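Local coordinates for copper-containing nitrite reductase (PDB 6HBE), which probably reduces nitrite to nitric oxide with electrons from a cytochrome c, working as a copper-containing homotrimer built from three-domain subunits, at residues 38-43 / 302-307; 154-159 / 190-195; 399-404 / 416-421. All blocks are in the same frame, centred on the assembly; numbering follows the deposited sequence.

Contact 1. Residues 38-43 / 302-307; sequences GVYLRG and EIPASA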
ATOM      1  N   GLY C  38     -18.268  -0.440  21.716  1.00 25.94           N
ATOM      2  CA  GLY C  38     -18.229   1.033  21.942  1.00 24.92           C
ATOM      3  C   GLY C  38     -17.726   1.880  20.746  1.00 23.61           C
ATOM      4  O   GLY C  38     -17.456   3.068  20.913  1.00 23.31           O
ATOM      5  N   VAL C  39     -17.584   1.278  19.565  1.00 21.77           N
ATOM      6  CA  VAL C  39     -17.024   1.972  18.370  1.00 22.90           C
ATOM      7  C   VAL C  39     -18.021   1.902  17.210  1.00 22.45           C
ATOM      8  O   VAL C  39     -18.338   0.816  16.713  1.00 22.11           O
ATOM      9  CB  VAL C  39     -15.673   1.366  17.926  1.00 24.27           C
ATOM     10  CG1 VAL C  39     -15.126   2.093  16.684  1.00 24.16           C
ATOM     11  CG2 VAL C  39     -14.669   1.452  19.071  1.00 24.52           C
ATOM     12  N   TYR C  40     -18.533   3.070  16.802  1.00 22.40           N
ATOM     13  CA  TYR C  40     -19.569   3.177  15.788  1.00 23.13           C
ATOM     14  C   TYR C  40     -19.064   3.841  14.522  1.00 23.41           C
ATOM     15  O   TYR C  40     -18.307   4.781  14.609  1.00 26.59           O
ATOM     16  CB  TYR C  40     -20.773   3.963  16.331  1.00 24.37           C
ATOM     17  CG  TYR C  40     -21.384   3.261  17.502  1.00 25.90           C
ATOM     18  CD1 TYR C  40     -20.870   3.456  18.782  1.00 28.08           C
ATOM     19  CD2 TYR C  40     -22.435   2.366  17.339  1.00 29.35           C
ATOM     20  CE1 TYR C  40     -21.403   2.798  19.878  1.00 29.59           C
ATOM     21  CE2 TYR C  40     -22.981   1.699  18.437  1.00 30.84           C
ATOM     22  CZ  TYR C  40     -22.453   1.941  19.705  1.00 30.68           C
ATOM     23  OH  TYR C  40     -22.950   1.303  20.821  1.00 37.29           O
ATOM     24  N   LEU C  41     -19.507   3.338  13.365  1.00 22.31           N
ATOM     25  CA  LEU C  41     -19.126   3.812  12.039  1.00 23.54           C
ATOM     26  C   LEU C  41     -20.354   4.283  11.262  1.00 23.88           C
ATOM     27  O   LEU C  41     -21.281   3.494  11.039  1.00 25.23           O
ATOM     28  CB  LEU C  41     -18.491   2.633  11.252  1.00 24.03           C
ATOM     29  CG  LEU C  41     -18.107   2.857   9.791  1.00 24.66           C
ATOM     30  CD1 LEU C  41     -17.045   3.930   9.666  1.00 25.65           C
ATOM     31  CD2 LEU C  41     -17.622   1.564   9.138  1.00 26.44           C
ATOM     32  N   ARG C  42     -20.347   5.534  10.810  1.00 24.75           N
ATOM     33  CA  ARG C  42     -21.412   6.064   9.936  1.00 25.53           C
ATOM     34  C   ARG C  42     -21.057   5.831   8.495  1.00 25.93           C
ATOM     35  O   ARG C  42     -19.911   6.041   8.103  1.00 29.15           O
ATOM     36  CB  ARG C  42     -21.604   7.572  10.125  1.00 28.61           C
ATOM     37  CG  ARG C  42     -22.047   8.001  11.517  1.00 33.22           C
ATOM     38  CD  ARG C  42     -22.688   9.382  11.477  1.00 36.24           C
ATOM     39  NE  ARG C  42     -22.471  10.049  12.747  1.00 42.77           N
ATOM     40  CZ  ARG C  42     -23.365  10.213  13.725  1.00 48.71           C
ATOM     41  NH1 ARG C  42     -22.969  10.843  14.839  1.00 50.78           N
ATOM     42  NH2 ARG C  42     -24.637   9.791  13.621  1.00 49.42           N
ATOM     43  N   GLY C  43     -22.050   5.450   7.700  1.00 25.03           N
ATOM     44  CA  GLY C  43     -21.871   5.239   6.275  1.00 25.62           C
ATOM     45  C   GLY C  43     -23.159   4.970   5.532  1.00 25.06           C
ATOM     46  O   GLY C  43     -24.213   5.469   5.901  1.00 25.49           O
ATOM     47  N   GLU C 302     -29.523   5.244  17.040  1.00 46.36           N
ATOM     48  CA  GLU C 302     -28.834   6.263  17.804  1.00 48.83           C
ATOM     49  C   GLU C 302     -27.512   5.692  18.281  1.00 45.60           C
ATOM     50  O   GLU C 302     -27.347   4.474  18.425  1.00 46.96           O
ATOM     51  CB  GLU C 302     -29.663   6.689  19.028  1.00 55.17           C
ATOM     52  CG  GLU C 302     -31.138   6.951  18.751  1.00 62.31           C
ATOM     53  CD  GLU C 302     -31.789   7.829  19.804  1.00 67.10           C
ATOM     54  OE1 GLU C 302     -32.320   7.301  20.803  1.00 68.71           O
ATOM     55  OE2 GLU C 302     -31.755   9.062  19.629  1.00 77.91           O
ATOM     56  N   ILE C 303     -26.574   6.590  18.541  1.00 42.04           N
ATOM     57  CA  ILE C 303     -25.318   6.224  19.158  1.00 39.09           C
ATOM     58  C   ILE C 303     -25.496   6.464  20.657  1.00 40.26           C
ATOM     59  O   ILE C 303     -25.900   7.547  21.060  1.00 45.32           O
ATOM     60  CB  ILE C 303     -24.148   7.039  18.563  1.00 38.96           C
ATOM     61  CG1 ILE C 303     -23.943   6.608  17.096  1.00 36.52           C
ATOM     62  CG2 ILE C 303     -22.879   6.841  19.387  1.00 37.34           C
ATOM     63  CD1 ILE C 303     -23.076   7.520  16.276  1.00 37.79           C
ATOM     64  N   PRO C 304     -25.213   5.455  21.484  1.00 41.72           N
ATOM     65  CA  PRO C 304     -25.366   5.643  22.916  1.00 43.32           C
ATOM     66  C   PRO C 304     -24.321   6.551  23.544  1.00 49.39           C
ATOM     67  O   PRO C 304     -23.265   6.821  22.959  1.00 47.08           O
ATOM     68  CB  PRO C 304     -25.264   4.222  23.473  1.00 44.03           C
ATOM     69  CG  PRO C 304     -24.511   3.460  22.459  1.00 43.03           C
ATOM     70  CD  PRO C 304     -24.906   4.055  21.142  1.00 41.16           C
ATOM     71  N   ALA C 305     -24.639   7.022  24.746  1.00 54.53           N
ATOM     72  CA  ALA C 305     -23.735   7.865  25.528  1.00 54.71           C
ATOM     73  C   ALA C 305     -22.525   7.076  26.034  1.00 49.27           C
ATOM     74  O   ALA C 305     -21.515   7.673  26.388  1.00 53.79           O
ATOM     75  CB  ALA C 305     -24.480   8.496  26.703  1.00 57.93           C
ATOM     76  N   SER C 306     -22.640   5.747  26.079  1.00 48.88           N
ATOM     77  CA  SER C 306     -21.499   4.864  26.357  1.00 48.68           C
ATOM     78  C   SER C 306     -20.410   4.783  25.247  1.00 46.48           C
ATOM     79  O   SER C 306     -19.340   4.258  25.510  1.00 47.18           O
ATOM     80  CB  SER C 306     -21.989   3.449  26.691  1.00 49.31           C
ATOM     81  OG  SER C 306     -22.552   2.790  25.565  1.00 49.87           O
ATOM     82  N   ALA C 307     -20.672   5.290  24.038  1.00 44.13           N
ATOM     83  CA  ALA C 307     -19.733   5.163  22.896  1.00 39.08           C
ATOM     84  C   ALA C 307     -18.371   5.761  23.188  1.00 38.46           C
ATOM     85  O   ALA C 307     -18.289   6.858  23.740  1.00 39.50           O
ATOM     86  CB  ALA C 307     -20.321   5.829  21.646  1.00 36.60           C
TER
HETATM   87  O   HOH W   1     -21.410   1.763  23.423  1.00 38.74           O
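Tyr-40 and Ser-306 are joined through a single ordered water, which lies 2.6 Å from Ser-306 OG and 3.1 Å from Tyr-40 OH. The water sits in the plane of the tyrosine ring, beyond its hydroxyl edge, and so links the strand to the turn without any direct polar bond between the two segments. The rest of the contact is apolar and gathers around the same ring. Its CG stands anti to the carbonyl carbon (chi1 -62°), a setting that carries the ring over the loop 302-307. There Tyr-40 CZ lies 3.5 Å from Pro-304 CD, and its OH comes as close as 3.1 Å to Pro-304 CG, evidence of tight packing at the hydroxyl end. Ala-307 CB approaches Tyr-40 CE1 at 3.7 Å, while Ile-303 CG2 covers the CD1 side obliquely. The loop holds this shape by a type I beta turn from Pro-304 to Ala-307, closed by Ala-307 N to Pro-304 O, and then leads into strand 309-311, which pairs in parallel with strand 39-46 at the border of a mixed sheet in the first cupredoxin domain. Backbone bonds from Gly-38 and Tyr-40 to Arg-309 fix that pairing. With a valine in place of Tyr-40, the water would probably lose its anchor on the strand, and a gap would open beside Pro-304 and Ala-307. Farther along the strand, Ile-303 CD1 rests over one face of the Arg-42 guanidinium, 3.6 Å from NH1 and displaced toward the rim, an apolar cover for a largely exposed charged group whose side chain also touches Asp-312. At the other end, Gly-38 takes a positive phi of 71° just after the calcium ligands Asp-36 and Gln-37, and its N is bonded to Glu-34 OE2.

Contact 2. Residues 154-159 / 190-195; sequences LKLYII and EPIPVR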
ATOM      1  N   LEU C 154     -19.676 -28.173   6.802  1.00 27.08           N
ATOM      2  CA  LEU C 154     -20.056 -26.785   7.089  1.00 26.76           C
ATOM      3  C   LEU C 154     -19.527 -25.853   5.967  1.00 26.87           C
ATOM      4  O   LEU C 154     -18.378 -25.993   5.530  1.00 24.45           O
ATOM      5  CB  LEU C 154     -19.498 -26.354   8.444  1.00 27.74           C
ATOM      6  CG  LEU C 154     -19.870 -24.989   9.020  1.00 30.74           C
ATOM      7  CD1 LEU C 154     -21.371 -24.774   9.263  1.00 31.74           C
ATOM      8  CD2 LEU C 154     -19.111 -24.796  10.313  1.00 29.14           C
ATOM      9  N   LYS C 155     -20.391 -24.941   5.513  1.00 26.37           N
ATOM     10  CA  LYS C 155     -20.018 -23.852   4.586  1.00 25.69           C
ATOM     11  C   LYS C 155     -19.822 -22.570   5.379  1.00 25.41           C
ATOM     12  O   LYS C 155     -20.640 -22.236   6.240  1.00 26.01           O
ATOM     13  CB  LYS C 155     -21.100 -23.658   3.535  1.00 25.37           C
ATOM     14  CG  LYS C 155     -21.232 -24.836   2.573  1.00 26.26           C
ATOM     15  CD  LYS C 155     -22.390 -24.597   1.609  1.00 28.43           C
ATOM     16  CE  LYS C 155     -22.387 -25.615   0.465  1.00 30.10           C
ATOM     17  NZ  LYS C 155     -23.506 -25.348  -0.478  1.00 32.04           N
ATOM     18  N   LEU C 156     -18.747 -21.843   5.058  1.00 23.41           N
ATOM     19  CA  LEU C 156     -18.394 -20.601   5.718  1.00 22.76           C
ATOM     20  C   LEU C 156     -18.264 -19.550   4.600  1.00 22.57           C
ATOM     21  O   LEU C 156     -17.475 -19.748   3.678  1.00 22.28           O
ATOM     22  CB  LEU C 156     -17.067 -20.741   6.440  1.00 25.85           C
ATOM     23  CG  LEU C 156     -16.948 -21.833   7.519  1.00 29.02           C
ATOM     24  CD1 LEU C 156     -15.552 -21.798   8.104  1.00 32.94           C
ATOM     25  CD2 LEU C 156     -17.971 -21.634   8.633  1.00 30.51           C
ATOM     26  N   TYR C 157     -19.050 -18.482   4.694  1.00 20.81           N
ATOM     27  CA  TYR C 157     -19.035 -17.363   3.732  1.00 20.17           C
ATOM     28  C   TYR C 157     -18.433 -16.142   4.425  1.00 20.24           C
ATOM     29  O   TYR C 157     -18.962 -15.674   5.467  1.00 21.04           O
ATOM     30  CB  TYR C 157     -20.440 -17.084   3.219  1.00 20.93           C
ATOM     31  CG  TYR C 157     -21.150 -18.244   2.504  1.00 21.64           C
ATOM     32  CD1 TYR C 157     -21.951 -19.143   3.220  1.00 23.83           C
ATOM     33  CD2 TYR C 157     -21.124 -18.373   1.136  1.00 21.25           C
ATOM     34  CE1 TYR C 157     -22.658 -20.161   2.596  1.00 23.25           C
ATOM     35  CE2 TYR C 157     -21.836 -19.377   0.494  1.00 22.28           C
ATOM     36  CZ  TYR C 157     -22.602 -20.285   1.247  1.00 24.83           C
ATOM     37  OH  TYR C 157     -23.313 -21.309   0.646  1.00 26.22           O
ATOM     38  N   ILE C 158     -17.319 -15.635   3.873  1.00 19.83           N
ATOM     39  CA  ILE C 158     -16.528 -14.580   4.532  1.00 20.28           C
ATOM     40  C   ILE C 158     -16.213 -13.400   3.578  1.00 19.53           C
ATOM     41  O   ILE C 158     -15.636 -13.616   2.517  1.00 19.54           O
ATOM     42  CB  ILE C 158     -15.153 -15.155   5.002  1.00 21.52           C
ATOM     43  CG1 ILE C 158     -15.318 -16.361   5.951  1.00 24.79           C
ATOM     44  CG2 ILE C 158     -14.317 -14.067   5.690  1.00 21.58           C
ATOM     45  CD1 ILE C 158     -15.720 -15.974   7.354  1.00 26.34           C
ATOM     46  N   ILE C 159     -16.529 -12.175   3.996  1.00 18.71           N
ATOM     47  CA  ILE C 159     -16.041 -10.953   3.329  1.00 18.45           C
ATOM     48  C   ILE C 159     -15.011 -10.296   4.215  1.00 17.93           C
ATOM     49  O   ILE C 159     -15.238 -10.180   5.426  1.00 19.25           O
ATOM     50  CB  ILE C 159     -17.182  -9.956   3.020  1.00 18.90           C
ATOM     51  CG1 ILE C 159     -17.931 -10.422   1.762  1.00 19.89           C
ATOM     52  CG2 ILE C 159     -16.671  -8.533   2.843  1.00 20.18           C
ATOM     53  CD1 ILE C 159     -19.235  -9.686   1.469  1.00 21.58           C
ATOM     54  N   GLU C 190     -16.697 -14.650  19.204  1.00 22.96           N
ATOM     55  CA  GLU C 190     -17.608 -15.773  19.015  1.00 24.17           C
ATOM     56  C   GLU C 190     -16.981 -16.792  18.061  1.00 22.38           C
ATOM     57  O   GLU C 190     -17.263 -16.779  16.843  1.00 23.98           O
ATOM     58  CB  GLU C 190     -18.977 -15.301  18.480  1.00 26.77           C
ATOM     59  CG  GLU C 190     -19.771 -14.379  19.384  1.00 29.43           C
ATOM     60  CD  GLU C 190     -21.099 -13.924  18.760  1.00 34.19           C
ATOM     61  OE1 GLU C 190     -21.132 -12.969  17.943  1.00 34.18           O
ATOM     62  OE2 GLU C 190     -22.146 -14.527  19.093  1.00 38.39           O
ATOM     63  N   PRO C 191     -16.127 -17.694  18.593  1.00 22.31           N
ATOM     64  CA  PRO C 191     -15.464 -18.681  17.716  1.00 21.71           C
ATOM     65  C   PRO C 191     -16.425 -19.629  16.975  1.00 23.08           C
ATOM     66  O   PRO C 191     -17.509 -19.933  17.484  1.00 25.18           O
ATOM     67  CB  PRO C 191     -14.528 -19.445  18.670  1.00 22.55           C
ATOM     68  CG  PRO C 191     -14.343 -18.539  19.850  1.00 22.39           C
ATOM     69  CD  PRO C 191     -15.626 -17.768  19.983  1.00 21.69           C
ATOM     70  N   ILE C 192     -16.052 -20.031  15.774  1.00 21.59           N
ATOM     71  CA  ILE C 192     -16.886 -20.892  14.909  1.00 21.88           C
ATOM     72  C   ILE C 192     -16.686 -22.401  15.243  1.00 22.46           C
ATOM     73  O   ILE C 192     -15.571 -22.924  15.106  1.00 22.37           O
ATOM     74  CB  ILE C 192     -16.584 -20.621  13.428  1.00 22.02           C
ATOM     75  CG1 ILE C 192     -16.954 -19.183  13.040  1.00 22.19           C
ATOM     76  CG2 ILE C 192     -17.297 -21.630  12.520  1.00 22.83           C
ATOM     77  CD1 ILE C 192     -16.342 -18.724  11.720  1.00 23.12           C
ATOM     78  N   PRO C 193     -17.735 -23.099  15.738  1.00 24.06           N
ATOM     79  CA  PRO C 193     -17.507 -24.507  16.123  1.00 23.33           C
ATOM     80  C   PRO C 193     -17.357 -25.417  14.906  1.00 22.35           C
ATOM     81  O   PRO C 193     -18.152 -25.330  13.989  1.00 24.11           O
ATOM     82  CB  PRO C 193     -18.794 -24.879  16.923  1.00 24.40           C
ATOM     83  CG  PRO C 193     -19.378 -23.556  17.352  1.00 26.39           C
ATOM     84  CD  PRO C 193     -19.058 -22.629  16.194  1.00 26.50           C
ATOM     85  N   VAL C 194     -16.326 -26.266  14.919  1.00 22.00           N
ATOM     86  CA  VAL C 194     -16.092 -27.291  13.902  1.00 21.60           C
ATOM     87  C   VAL C 194     -15.641 -28.580  14.605  1.00 22.23           C
ATOM     88  O   VAL C 194     -15.329 -28.562  15.783  1.00 23.88           O
ATOM     89  CB  VAL C 194     -15.023 -26.853  12.853  1.00 22.98           C
ATOM     90  CG1 VAL C 194     -15.433 -25.528  12.162  1.00 23.86           C
ATOM     91  CG2 VAL C 194     -13.614 -26.784  13.437  1.00 21.51           C
ATOM     92  N   ARG C 195     -15.628 -29.683  13.874  1.00 22.86           N
ATOM     93  CA  ARG C 195     -15.124 -30.972  14.370  1.00 24.74           C
ATOM     94  C   ARG C 195     -13.861 -31.408  13.606  1.00 23.95           C
ATOM     95  O   ARG C 195     -13.796 -31.257  12.367  1.00 23.62           O
ATOM     96  CB  ARG C 195     -16.166 -32.078  14.165  1.00 26.03           C
ATOM     97  CG  ARG C 195     -17.515 -31.828  14.820  1.00 27.48           C
ATOM     98  CD  ARG C 195     -18.433 -33.038  14.608  1.00 31.56           C
ATOM     99  NE  ARG C 195     -19.786 -32.749  15.072  1.00 34.54           N
ATOM    100  CZ  ARG C 195     -20.917 -33.260  14.564  1.00 41.87           C
ATOM    101  NH1 ARG C 195     -20.908 -34.134  13.546  1.00 40.96           N
ATOM    102  NH2 ARG C 195     -22.089 -32.873  15.074  1.00 42.40           N
TER
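Leu-154 meets one flat group, the peptide carbonyl of Pro-193, whose O lies 3.8 Å from Leu-154 CD2; no aromatic ring enters the interface. The ring of Tyr-157 projects from the opposite side of its strand, where it stacks with Tyr-203. Otherwise the contact is between aliphatic side chains. Ile-192 CG2 is the shared surface: Leu-156 CD2 comes to 3.9 Å from it, and Leu-154 CD2 to 4.3 Å. A chi1 of -174° turns Leu-154 CG away from the backbone N, and the same methyl, Leu-154 CD2, also meets Val-194 CG1 at 4.2 Å, the two side chains crossing nearly at right angles. Leu-156 and Ile-192 instead lie alongside each other, pointing opposite ways. The axes of the two short strand segments approach to 9.7 Å with 154° between their directions, a spacing that fits two sheets packed face to face, as in the beta sandwich of a cupredoxin domain. Strand 154-163 lies in the six-stranded sheet, bonded through its backbone to strand 199-208, whereas strand 192-194, which follows helix 186-189, borders the facing sheet beside strand 277-282; Leu-280 and Ala-282 of that strand continue the packing onto Leu-156 and Val-194.

Contact 3. Residues 399-404 / 416-421; sequences GPEPFV and ITFTKP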
ATOM      1  N   GLY C 399     -21.543  33.414  14.016  1.00 36.04           N
ATOM      2  CA  GLY C 399     -20.558  34.444  13.766  1.00 36.81           C
ATOM      3  C   GLY C 399     -21.031  35.338  12.632  1.00 34.06           C
ATOM      4  O   GLY C 399     -22.019  35.026  11.970  1.00 34.37           O
ATOM      5  N   PRO C 400     -20.350  36.460  12.417  1.00 36.91           N
ATOM      6  CA  PRO C 400     -20.788  37.429  11.412  1.00 38.42           C
ATOM      7  C   PRO C 400     -20.312  37.193   9.971  1.00 41.80           C
ATOM      8  O   PRO C 400     -20.619  38.022   9.120  1.00 39.65           O
ATOM      9  CB  PRO C 400     -20.204  38.739  11.950  1.00 38.62           C
ATOM     10  CG  PRO C 400     -18.946  38.305  12.631  1.00 38.41           C
ATOM     11  CD  PRO C 400     -19.271  37.005  13.271  1.00 36.75           C
ATOM     12  N   GLU C 401     -19.590  36.100   9.671  1.00 39.83           N
ATOM     13  CA  GLU C 401     -19.059  35.909   8.312  1.00 40.52           C
ATOM     14  C   GLU C 401     -19.402  34.551   7.654  1.00 41.89           C
ATOM     15  O   GLU C 401     -18.527  33.874   7.133  1.00 38.82           O
ATOM     16  CB  GLU C 401     -17.547  36.136   8.323  1.00 42.22           C
ATOM     17  CG  GLU C 401     -17.110  37.516   8.817  1.00 43.41           C
ATOM     18  CD  GLU C 401     -15.604  37.611   9.016  1.00 42.36           C
ATOM     19  OE1 GLU C 401     -15.041  36.812   9.793  1.00 42.57           O
ATOM     20  OE2 GLU C 401     -14.971  38.495   8.403  1.00 44.45           O
ATOM     21  N   PRO C 402     -20.689  34.173   7.628  1.00 43.17           N
ATOM     22  CA  PRO C 402     -21.045  32.955   6.884  1.00 41.46           C
ATOM     23  C   PRO C 402     -20.649  33.089   5.406  1.00 42.12           C
ATOM     24  O   PRO C 402     -20.449  34.205   4.925  1.00 36.70           O
ATOM     25  CB  PRO C 402     -22.556  32.832   7.094  1.00 43.97           C
ATOM     26  CG  PRO C 402     -23.016  34.240   7.379  1.00 44.61           C
ATOM     27  CD  PRO C 402     -21.881  34.906   8.106  1.00 42.76           C
ATOM     28  N   PHE C 403     -20.474  31.956   4.714  1.00 38.33           N
ATOM     29  CA  PHE C 403     -19.853  31.959   3.386  1.00 35.17           C
ATOM     30  C   PHE C 403     -20.474  30.896   2.500  1.00 33.59           C
ATOM     31  O   PHE C 403     -21.156  29.969   2.994  1.00 31.01           O
ATOM     32  CB  PHE C 403     -18.327  31.793   3.482  1.00 35.91           C
ATOM     33  CG  PHE C 403     -17.873  30.524   4.205  1.00 35.02           C
ATOM     34  CD1 PHE C 403     -17.760  29.300   3.518  1.00 33.43           C
ATOM     35  CD2 PHE C 403     -17.538  30.555   5.553  1.00 33.16           C
ATOM     36  CE1 PHE C 403     -17.349  28.149   4.179  1.00 30.74           C
ATOM     37  CE2 PHE C 403     -17.115  29.398   6.216  1.00 35.04           C
ATOM     38  CZ  PHE C 403     -17.025  28.190   5.516  1.00 32.36           C
ATOM     39  N   VAL C 404     -20.281  31.085   1.196  1.00 33.14           N
ATOM     40  CA  VAL C 404     -20.635  30.104   0.181  1.00 34.98           C
ATOM     41  C   VAL C 404     -19.546  30.182  -0.884  1.00 36.66           C
ATOM     42  O   VAL C 404     -19.226  31.284  -1.362  1.00 35.10           O
ATOM     43  CB  VAL C 404     -22.091  30.275  -0.384  1.00 35.51           C
ATOM     44  CG1 VAL C 404     -22.312  31.609  -1.086  1.00 37.73           C
ATOM     45  CG2 VAL C 404     -22.451  29.128  -1.328  1.00 36.06           C
ATOM     46  N   ILE C 416     -10.884  32.712   1.378  1.00 34.79           N
ATOM     47  CA  ILE C 416     -11.724  33.485   2.300  1.00 35.87           C
ATOM     48  C   ILE C 416     -10.840  33.980   3.434  1.00 34.59           C
ATOM     49  O   ILE C 416     -10.120  33.196   4.045  1.00 33.91           O
ATOM     50  CB  ILE C 416     -12.843  32.621   2.920  1.00 36.08           C
ATOM     51  CG1 ILE C 416     -13.788  32.111   1.843  1.00 37.28           C
ATOM     52  CG2 ILE C 416     -13.613  33.404   3.979  1.00 36.11           C
ATOM     53  CD1 ILE C 416     -14.686  30.984   2.329  1.00 39.17           C
ATOM     54  N   THR C 417     -10.897  35.279   3.719  1.00 33.17           N
ATOM     55  CA  THR C 417     -10.163  35.860   4.847  1.00 33.65           C
ATOM     56  C   THR C 417     -11.155  36.147   5.976  1.00 35.77           C
ATOM     57  O   THR C 417     -12.167  36.832   5.740  1.00 34.46           O
ATOM     58  CB  THR C 417      -9.467  37.161   4.417  1.00 35.21           C
ATOM     59  OG1 THR C 417      -8.622  36.892   3.289  1.00 36.44           O
ATOM     60  CG2 THR C 417      -8.619  37.751   5.555  1.00 33.29           C
ATOM     61  N   PHE C 418     -10.873  35.619   7.171  1.00 35.15           N
ATOM     62  CA  PHE C 418     -11.726  35.770   8.354  1.00 36.35           C
ATOM     63  C   PHE C 418     -11.148  36.880   9.267  1.00 35.37           C
ATOM     64  O   PHE C 418      -9.998  36.796   9.692  1.00 34.50           O
ATOM     65  CB  PHE C 418     -11.854  34.426   9.122  1.00 33.78           C
ATOM     66  CG  PHE C 418     -12.636  33.375   8.378  1.00 34.09           C
ATOM     67  CD1 PHE C 418     -14.016  33.322   8.472  1.00 33.48           C
ATOM     68  CD2 PHE C 418     -11.986  32.440   7.584  1.00 34.77           C
ATOM     69  CE1 PHE C 418     -14.744  32.364   7.779  1.00 35.73           C
ATOM     70  CE2 PHE C 418     -12.705  31.487   6.880  1.00 34.60           C
ATOM     71  CZ  PHE C 418     -14.084  31.437   6.986  1.00 36.50           C
ATOM     72  N   THR C 419     -11.937  37.926   9.525  1.00 37.90           N
ATOM     73  CA  THR C 419     -11.481  39.112  10.316  1.00 39.52           C
ATOM     74  C   THR C 419     -12.060  39.238  11.739  1.00 41.49           C
ATOM     75  O   THR C 419     -11.568  40.047  12.545  1.00 41.60           O
ATOM     76  CB  THR C 419     -11.831  40.431   9.575  1.00 40.73           C
ATOM     77  OG1 THR C 419     -13.257  40.545   9.451  1.00 39.23           O
ATOM     78  CG2 THR C 419     -11.169  40.471   8.177  1.00 41.29           C
ATOM     79  N   LYS C 420     -13.088  38.452  12.050  1.00 39.09           N
ATOM     80  CA  LYS C 420     -13.782  38.545  13.328  1.00 40.54           C
ATOM     81  C   LYS C 420     -13.985  37.147  13.906  1.00 39.31           C
ATOM     82  O   LYS C 420     -14.057  36.184  13.133  1.00 36.30           O
ATOM     83  CB  LYS C 420     -15.154  39.197  13.112  1.00 44.82           C
ATOM     84  CG  LYS C 420     -15.124  40.602  12.511  1.00 47.25           C
ATOM     85  CD  LYS C 420     -16.499  41.255  12.594  1.00 52.94           C
ATOM     86  CE  LYS C 420     -16.679  42.366  11.568  1.00 54.86           C
ATOM     87  NZ  LYS C 420     -15.755  43.501  11.816  1.00 56.56           N
ATOM     88  N   PRO C 421     -14.084  37.032  15.254  1.00 37.85           N
ATOM     89  CA  PRO C 421     -14.320  35.729  15.869  1.00 37.43           C
ATOM     90  C   PRO C 421     -15.706  35.182  15.583  1.00 39.47           C
ATOM     91  O   PRO C 421     -16.632  35.947  15.274  1.00 34.95           O
ATOM     92  CB  PRO C 421     -14.112  35.978  17.372  1.00 38.40           C
ATOM     93  CG  PRO C 421     -14.287  37.438  17.571  1.00 38.92           C
ATOM     94  CD  PRO C 421     -13.996  38.115  16.262  1.00 39.63           C
TER
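Glu-401 and Thr-419 form the tightly held polar part of this contact. Glu-401 OE2 accepts two bonds from the one residue: Thr-419 OG1 donates at 2.9 Å from above the carboxylate plane, and Thr-419 N donates at 3.3 Å to the syn lone pair with a nearly straight angle of 165°. OE1 is held more weakly, by long bonds from Thr-419 N and Lys-420 N. The extended glutamate chain thus sets its carboxylate against the backbone of the bend after Phe-418, and two backbone N-H groups together with a hydroxyl limit its rotation. Second-shell support comes from Tyr-424, whose OH is bonded to Glu-401 N.

The close apolar part lies beside it. Ile-416 CD1 makes an off-centre CH-pi contact with the Phe-403 ring, 4.1 Å from the centroid. On the same ring, Phe-403 CE2 stands 3.7 Å from Phe-418 CZ, in the plane of the Phe-418 ring and at its edge; the two planes are 76° apart and the pair is oblique. Phe-403 CG sits between its backbone N and carbonyl carbon (chi1 58°), which brings the ring inward to these partners.

The solvent side is looser. There the exposed Pro-400 lies against the aliphatic part of Lys-420, Pro-400 CG to Lys-420 CD at 3.8 Å, while the bent end of the lysine leads away, its NZ 6.1 Å from Glu-401 OE2 and not in contact with it. Phe-403 also touches Phe-373 of one sheet and Ile-438 of the other, so it plugs the edge between outer strands 393-398 and 413-417, in the two-sheet sandwich of a plastocyanin/azurin-type cupredoxin domain, with the Phe-403 side chain about 13 Å from a bound copper.

In the fold
From the N terminus, the segment 38-43 opens contact 1, which closes only at 302-307 after 258 intervening residues. Contact 2 is nested within that long loop: its own loop, of 30 residues, opens at 154-159 and closes at 190-195, joining the two sheets of the second domain. Contact 1 then brings the chain leaving that domain back to the first-domain sheet. Contact 3 follows in series, closing an 11-residue loop at one edge of the C-terminal copper domain. None of the three touch: contact 1 is centred about 27 Å from contact 2 and 32 Å from contact 3, while contacts 2 and 3 lie on opposite sides of the chain's centre, 56 Å apart between centres.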